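Local coordinates for protein putative glutathione S-transferase (Corynebacterium glutamicum, PDB 3M1G) that probably acts as a glutathione transferase of the omega-like, ECM4-related group, at residues M189-I192 with F193-N197; R218-V221 with A222-W225. All blocks are in the same frame, centred on the assembly; numbering follows the deposited sequence.

Two turns of neighbouring helices show how one backbone pattern takes on different chemistry with its place in a glutathione transferase C-terminal region. Contact 1, centred about 13 Å from the chain's centre, ends helix 182-197 in a wider turn joined by a water and an asparagine; buried Ile192, Val196 and Asn197 stand beside exposed Lys190. Contact 2, centred about 19 Å out in helix 209-229, keeps to regular turns; Leu219, Trp220, Ala222 and Leu223 are buried and Val221 exposed. Both are thus partly buried. The helices meet directly: Ala222 packs on Glu195 and Val196, Arg191 makes a cation-pi contact with Trp225, and a salt bridge joins Arg218 NE to Glu195 OE1 at 2.9 Å.

Contact 1 of 2, residues M189-I192 with F193-N197; sequences MKRI and FTEVN
The carbonyl oxygen of Ile192 accepts two backbone bonds, from Val196 N at 2.9 Å and from Asn197 N at 2.8 Å. The two donors come from opposite faces of the carbonyl plane, and the bond from Asn197 is the straighter, 162° at the hydrogen against 140°. Beside this fork the CG2 branch of Ile192 meets the whole Asn197 amide obliquely from above its plane, almost equally far from OD1 (3.7 Å) and ND2 (3.8 Å). Set anti to the backbone N, CG2 lies beside its own carbonyl carbon and meets the amide from there. A water bridges the turn, donating to Asn197 OD1 and to Met189 O, each at 2.9 Å, while the latter oxygen also accepts from Phe193 N. Farther out, Thr251 OG1 and Arg247 O of helix 243-253 both bond to Asn197 ND2, fixing the rotation of the amide. On another side of the helix, Thr194 OG1 donates to Glu195 OE2 at 2.6 Å, using the carboxylate's anti lone pair; the other carboxylate oxygen is engaged by helix 209-229. The arrangement is a pi-type turn closing an alpha helix, here at the end of helix 182-197, with the Asn197 side chain about 7 Å from that of Tyr201, the predicted proton donor or acceptor.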
HETATM    1  N   MSE A 189      13.903  -3.083  23.049  1.00 20.32           N
HETATM    2  CA  MSE A 189      12.454  -3.231  23.135  1.00 20.56           C
HETATM    3  C   MSE A 189      11.755  -1.873  23.365  1.00 20.65           C
HETATM    4  O   MSE A 189      10.673  -1.642  22.804  1.00 19.67           O
HETATM    5  CB  MSE A 189      12.071  -4.235  24.204  1.00 20.50           C
HETATM    6  CG  MSE A 189      12.583  -5.643  23.874  1.00 20.80           C
HETATM    7 SE   MSE A 189      11.864  -7.065  25.027  0.90 22.79          SE
HETATM    8  CE  MSE A 189      12.385  -6.374  26.782  1.00 20.93           C
ATOM      9  N   LYS A 190      12.366  -0.975  24.150  1.00 19.93           N
ATOM     10  CA  LYS A 190      11.770   0.339  24.362  1.00 20.49           C
ATOM     11  C   LYS A 190      11.734   1.124  23.035  1.00 20.25           C
ATOM     12  O   LYS A 190      10.702   1.691  22.691  1.00 20.79           O
ATOM     13  CB  LYS A 190      12.486   1.154  25.459  1.00 21.28           C
ATOM     14  CG  LYS A 190      12.003   2.627  25.556  1.00 22.78           C
ATOM     15  CD  LYS A 190      12.160   3.222  26.968  1.00 26.41           C
ATOM     16  CE  LYS A 190      12.162   4.768  27.023  1.00 28.19           C
ATOM     17  NZ  LYS A 190      11.364   5.469  25.974  1.00 27.83           N
ATOM     18  N   ARG A 191      12.837   1.143  22.287  1.00 20.27           N
ATOM     19  CA  ARG A 191      12.874   1.820  21.012  1.00 19.74           C
ATOM     20  C   ARG A 191      11.815   1.226  20.067  1.00 20.47           C
ATOM     21  O   ARG A 191      11.075   1.958  19.437  1.00 20.20           O
ATOM     22  CB  ARG A 191      14.256   1.744  20.386  1.00 20.39           C
ATOM     23  CG  ARG A 191      14.423   2.666  19.147  1.00 18.91           C
ATOM     24  CD  ARG A 191      15.863   2.754  18.701  1.00 20.53           C
ATOM     25  NE  ARG A 191      16.000   3.603  17.513  1.00 21.34           N
ATOM     26  CZ  ARG A 191      17.102   3.689  16.773  1.00 21.75           C
ATOM     27  NH1 ARG A 191      18.175   3.016  17.101  1.00 20.98           N
ATOM     28  NH2 ARG A 191      17.136   4.487  15.715  1.00 24.45           N
ATOM     29  N   ILE A 192      11.697  -0.098  20.014  1.00 20.78           N
ATOM     30  CA  ILE A 192      10.672  -0.708  19.171  1.00 20.68           C
ATOM     31  C   ILE A 192       9.267  -0.302  19.627  1.00 21.44           C
ATOM     32  O   ILE A 192       8.385   0.041  18.817  1.00 21.05           O
ATOM     33  CB  ILE A 192      10.833  -2.218  19.132  1.00 21.40           C
ATOM     34  CG1 ILE A 192      12.099  -2.579  18.350  1.00 20.77           C
ATOM     35  CG2 ILE A 192       9.585  -2.911  18.542  1.00 21.56           C
ATOM     36  CD1 ILE A 192      12.481  -4.105  18.453  1.00 20.05           C
ATOM     37  N   PHE A 193       9.053  -0.261  20.931  1.00 21.38           N
ATOM     38  CA  PHE A 193       7.745   0.104  21.438  1.00 22.16           C
ATOM     39  C   PHE A 193       7.315   1.546  21.058  1.00 21.40           C
ATOM     40  O   PHE A 193       6.227   1.740  20.564  1.00 20.53           O
ATOM     41  CB  PHE A 193       7.715  -0.016  22.953  1.00 22.85           C
ATOM     42  CG  PHE A 193       6.472   0.485  23.551  1.00 24.90           C
ATOM     43  CD1 PHE A 193       5.277  -0.186  23.331  1.00 27.80           C
ATOM     44  CD2 PHE A 193       6.471   1.625  24.333  1.00 29.28           C
ATOM     45  CE1 PHE A 193       4.097   0.279  23.903  1.00 29.97           C
ATOM     46  CE2 PHE A 193       5.282   2.107  24.916  1.00 30.79           C
ATOM     47  CZ  PHE A 193       4.101   1.448  24.687  1.00 30.70           C
ATOM     48  N   THR A 194       8.133   2.541  21.341  1.00 20.64           N
ATOM     49  CA  THR A 194       7.723   3.910  21.096  1.00 20.89           C
ATOM     50  C   THR A 194       7.727   4.264  19.593  1.00 21.65           C
ATOM     51  O   THR A 194       6.873   5.006  19.127  1.00 21.84           O
ATOM     52  CB  THR A 194       8.564   4.944  21.906  1.00 21.72           C
ATOM     53  OG1 THR A 194       9.935   4.900  21.498  1.00 21.03           O
ATOM     54  CG2 THR A 194       8.458   4.695  23.449  1.00 20.45           C
ATOM     55  N   GLU A 195       8.671   3.738  18.824  1.00 21.41           N
ATOM     56  CA  GLU A 195       8.821   4.192  17.427  1.00 21.09           C
ATOM     57  C   GLU A 195       8.136   3.290  16.396  1.00 21.47           C
ATOM     58  O   GLU A 195       7.861   3.744  15.284  1.00 22.49           O
ATOM     59  CB  GLU A 195      10.291   4.286  17.087  1.00 20.68           C
ATOM     60  CG  GLU A 195      11.125   5.046  18.080  1.00 22.00           C
ATOM     61  CD  GLU A 195      10.583   6.438  18.383  1.00 25.61           C
ATOM     62  OE1 GLU A 195      10.615   7.304  17.454  1.00 27.08           O
ATOM     63  OE2 GLU A 195      10.164   6.662  19.556  1.00 26.17           O
ATOM     64  N   VAL A 196       7.861   2.029  16.752  1.00 21.64           N
ATOM     65  CA  VAL A 196       7.294   1.034  15.829  1.00 20.41           C
ATOM     66  C   VAL A 196       5.948   0.499  16.310  1.00 21.46           C
ATOM     67  O   VAL A 196       4.933   0.709  15.603  1.00 20.27           O
ATOM     68  CB  VAL A 196       8.283  -0.099  15.570  1.00 21.74           C
ATOM     69  CG1 VAL A 196       7.704  -1.147  14.598  1.00 19.90           C
ATOM     70  CG2 VAL A 196       9.636   0.516  15.012  1.00 20.86           C
ATOM     71  N   ASN A 197       5.899  -0.177  17.485  1.00 20.40           N
ATOM     72  CA  ASN A 197       4.652  -0.734  17.980  1.00 21.56           C
ATOM     73  C   ASN A 197       3.580   0.334  18.128  1.00 23.12           C
ATOM     74  O   ASN A 197       2.460   0.147  17.657  1.00 23.71           O
ATOM     75  CB  ASN A 197       4.767  -1.447  19.374  1.00 21.99           C
ATOM     76  CG  ASN A 197       5.752  -2.610  19.409  1.00 20.53           C
ATOM     77  OD1 ASN A 197       6.408  -2.783  20.430  1.00 24.25           O
ATOM     78  ND2 ASN A 197       5.858  -3.428  18.323  1.00 18.75           N
TER
HETATM   79  O   HOH W   1       8.756  -3.565  21.876  1.00 24.79           O

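Contact 2 of 2, residues R218-V221 with A222-W225; sequences RLWV and ALDW
The backbone bond from Leu223 N to Leu219 O, 2.9 Å long and 163° at the hydrogen, lies in the carbonyl plane and ties together two leucines that also meet through their side chains. One residue later, Asp224 N donates to Trp220 O, joining two residues whose side-chain polar ends find partners elsewhere in the chain. Asp224 OD2 lies 3.2 Å from that same Trp220 O without bonding to it. OD1 of the carboxylate forms a salt bridge with Arg267, which may ease the approach. The backbone bonds are the i to i+4 bonds of an alpha helix, here in helix 209-229 of the all-helical GST C-terminal domain. Alongside them the side chains form a CH-pi contact. Leu223 CD1 sits 3.5 Å from the centroid of the six-membered ring of Trp220, only 8° off its normal, and thus directly over the face. With chi1 of Trp220 at -76°, CG lies anti to the carbonyl carbon and the indole swings back toward Leu223. Leu219 CG and Leu223 CD1 lie side by side over this one face of the indole, touching at 3.9 Å. NE1, on the five-membered ring, bonds to the carbonyl oxygen of Cys265 in a loop, which helps to set the rotation of the indole, and Leu219 also packs on Cys265.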
ATOM      1  N   ARG A 218       9.442   9.289  12.204  1.00 22.23           N
ATOM      2  CA  ARG A 218       9.922   8.466  13.322  1.00 22.31           C
ATOM      3  C   ARG A 218       9.813   6.974  13.042  1.00 22.05           C
ATOM      4  O   ARG A 218      10.738   6.209  13.318  1.00 22.15           O
ATOM      5  CB  ARG A 218       9.193   8.826  14.625  1.00 22.25           C
ATOM      6  CG  ARG A 218       9.719  10.130  15.264  1.00 24.39           C
ATOM      7  CD  ARG A 218       8.861  10.557  16.457  1.00 25.53           C
ATOM      8  NE  ARG A 218       8.889   9.580  17.569  1.00 26.68           N
ATOM      9  CZ  ARG A 218       8.184   9.714  18.694  1.00 26.48           C
ATOM     10  NH1 ARG A 218       7.359  10.739  18.851  1.00 27.05           N
ATOM     11  NH2 ARG A 218       8.270   8.818  19.647  1.00 24.60           N
ATOM     12  N   LEU A 219       8.691   6.549  12.483  1.00 21.80           N
ATOM     13  CA  LEU A 219       8.487   5.130  12.206  1.00 21.41           C
ATOM     14  C   LEU A 219       9.577   4.609  11.262  1.00 21.04           C
ATOM     15  O   LEU A 219      10.157   3.535  11.479  1.00 20.47           O
ATOM     16  CB  LEU A 219       7.092   4.899  11.600  1.00 20.77           C
ATOM     17  CG  LEU A 219       6.777   3.526  11.042  1.00 21.51           C
ATOM     18  CD1 LEU A 219       6.754   2.467  12.147  1.00 21.28           C
ATOM     19  CD2 LEU A 219       5.414   3.543  10.275  1.00 19.59           C
ATOM     20  N   TRP A 220       9.870   5.372  10.220  1.00 19.87           N
ATOM     21  CA  TRP A 220      10.801   4.890   9.205  1.00 20.52           C
ATOM     22  C   TRP A 220      12.275   4.961   9.594  1.00 21.10           C
ATOM     23  O   TRP A 220      13.068   4.138   9.124  1.00 22.18           O
ATOM     24  CB  TRP A 220      10.485   5.540   7.814  1.00 20.15           C
ATOM     25  CG  TRP A 220       9.270   4.838   7.262  1.00 18.46           C
ATOM     26  CD1 TRP A 220       7.975   5.290   7.265  1.00 18.30           C
ATOM     27  CD2 TRP A 220       9.227   3.528   6.723  1.00 18.94           C
ATOM     28  NE1 TRP A 220       7.138   4.330   6.774  1.00 18.39           N
ATOM     29  CE2 TRP A 220       7.874   3.234   6.436  1.00 17.89           C
ATOM     30  CE3 TRP A 220      10.202   2.564   6.441  1.00 19.34           C
ATOM     31  CZ2 TRP A 220       7.483   2.048   5.858  1.00 19.48           C
ATOM     32  CZ3 TRP A 220       9.804   1.362   5.882  1.00 19.12           C
ATOM     33  CH2 TRP A 220       8.460   1.116   5.603  1.00 21.83           C
ATOM     34  N   VAL A 221      12.645   5.925  10.436  1.00 22.11           N
ATOM     35  CA  VAL A 221      13.982   5.936  11.051  1.00 22.54           C
ATOM     36  C   VAL A 221      14.152   4.610  11.832  1.00 21.90           C
ATOM     37  O   VAL A 221      15.191   3.946  11.713  1.00 22.23           O
ATOM     38  CB  VAL A 221      14.179   7.142  12.021  1.00 22.86           C
ATOM     39  CG1 VAL A 221      15.354   6.908  12.954  1.00 23.09           C
ATOM     40  CG2 VAL A 221      14.383   8.505  11.239  1.00 22.65           C
ATOM     41  N   ALA A 222      13.127   4.203  12.574  1.00 20.24           N
ATOM     42  CA  ALA A 222      13.235   2.975  13.356  1.00 20.30           C
ATOM     43  C   ALA A 222      13.200   1.715  12.481  1.00 19.87           C
ATOM     44  O   ALA A 222      13.965   0.779  12.719  1.00 20.72           O
ATOM     45  CB  ALA A 222      12.149   2.905  14.449  1.00 19.32           C
ATOM     46  N   LEU A 223      12.319   1.659  11.482  1.00 20.31           N
ATOM     47  CA  LEU A 223      12.315   0.490  10.577  1.00 20.44           C
ATOM     48  C   LEU A 223      13.635   0.356   9.809  1.00 21.05           C
ATOM     49  O   LEU A 223      14.135  -0.765   9.562  1.00 20.54           O
ATOM     50  CB  LEU A 223      11.116   0.519   9.628  1.00 20.40           C
ATOM     51  CG  LEU A 223       9.720   0.318  10.262  1.00 21.84           C
ATOM     52  CD1 LEU A 223       8.577   0.530   9.218  1.00 18.98           C
ATOM     53  CD2 LEU A 223       9.563  -1.051  10.947  1.00 19.57           C
ATOM     54  N   ASP A 224      14.249   1.487   9.450  1.00 21.48           N
ATOM     55  CA  ASP A 224      15.551   1.408   8.762  1.00 22.26           C
ATOM     56  C   ASP A 224      16.655   0.936   9.726  1.00 22.45           C
ATOM     57  O   ASP A 224      17.572   0.228   9.325  1.00 22.62           O
ATOM     58  CB  ASP A 224      15.947   2.771   8.165  1.00 22.44           C
ATOM     59  CG  ASP A 224      15.178   3.101   6.879  1.00 23.41           C
ATOM     60  OD1 ASP A 224      14.686   2.176   6.180  1.00 24.02           O
ATOM     61  OD2 ASP A 224      15.054   4.310   6.571  1.00 22.06           O
ATOM     62  N   TRP A 225      16.575   1.361  10.989  1.00 21.96           N
ATOM     63  CA  TRP A 225      17.467   0.845  12.028  1.00 22.30           C
ATOM     64  C   TRP A 225      17.273  -0.681  12.177  1.00 22.15           C
ATOM     65  O   TRP A 225      18.253  -1.416  12.241  1.00 21.89           O
ATOM     66  CB  TRP A 225      17.206   1.543  13.374  1.00 22.80           C
ATOM     67  CG  TRP A 225      17.615   0.755  14.578  1.00 21.77           C
ATOM     68  CD1 TRP A 225      18.889   0.375  14.915  1.00 23.76           C
ATOM     69  CD2 TRP A 225      16.768   0.291  15.631  1.00 19.39           C
ATOM     70  NE1 TRP A 225      18.860  -0.337  16.078  1.00 24.32           N
ATOM     71  CE2 TRP A 225      17.578  -0.403  16.541  1.00 20.03           C
ATOM     72  CE3 TRP A 225      15.394   0.371  15.882  1.00 18.28           C
ATOM     73  CZ2 TRP A 225      17.068  -1.004  17.698  1.00 19.43           C
ATOM     74  CZ3 TRP A 225      14.884  -0.229  17.051  1.00 19.97           C
ATOM     75  CH2 TRP A 225      15.711  -0.915  17.917  1.00 19.90           C
TER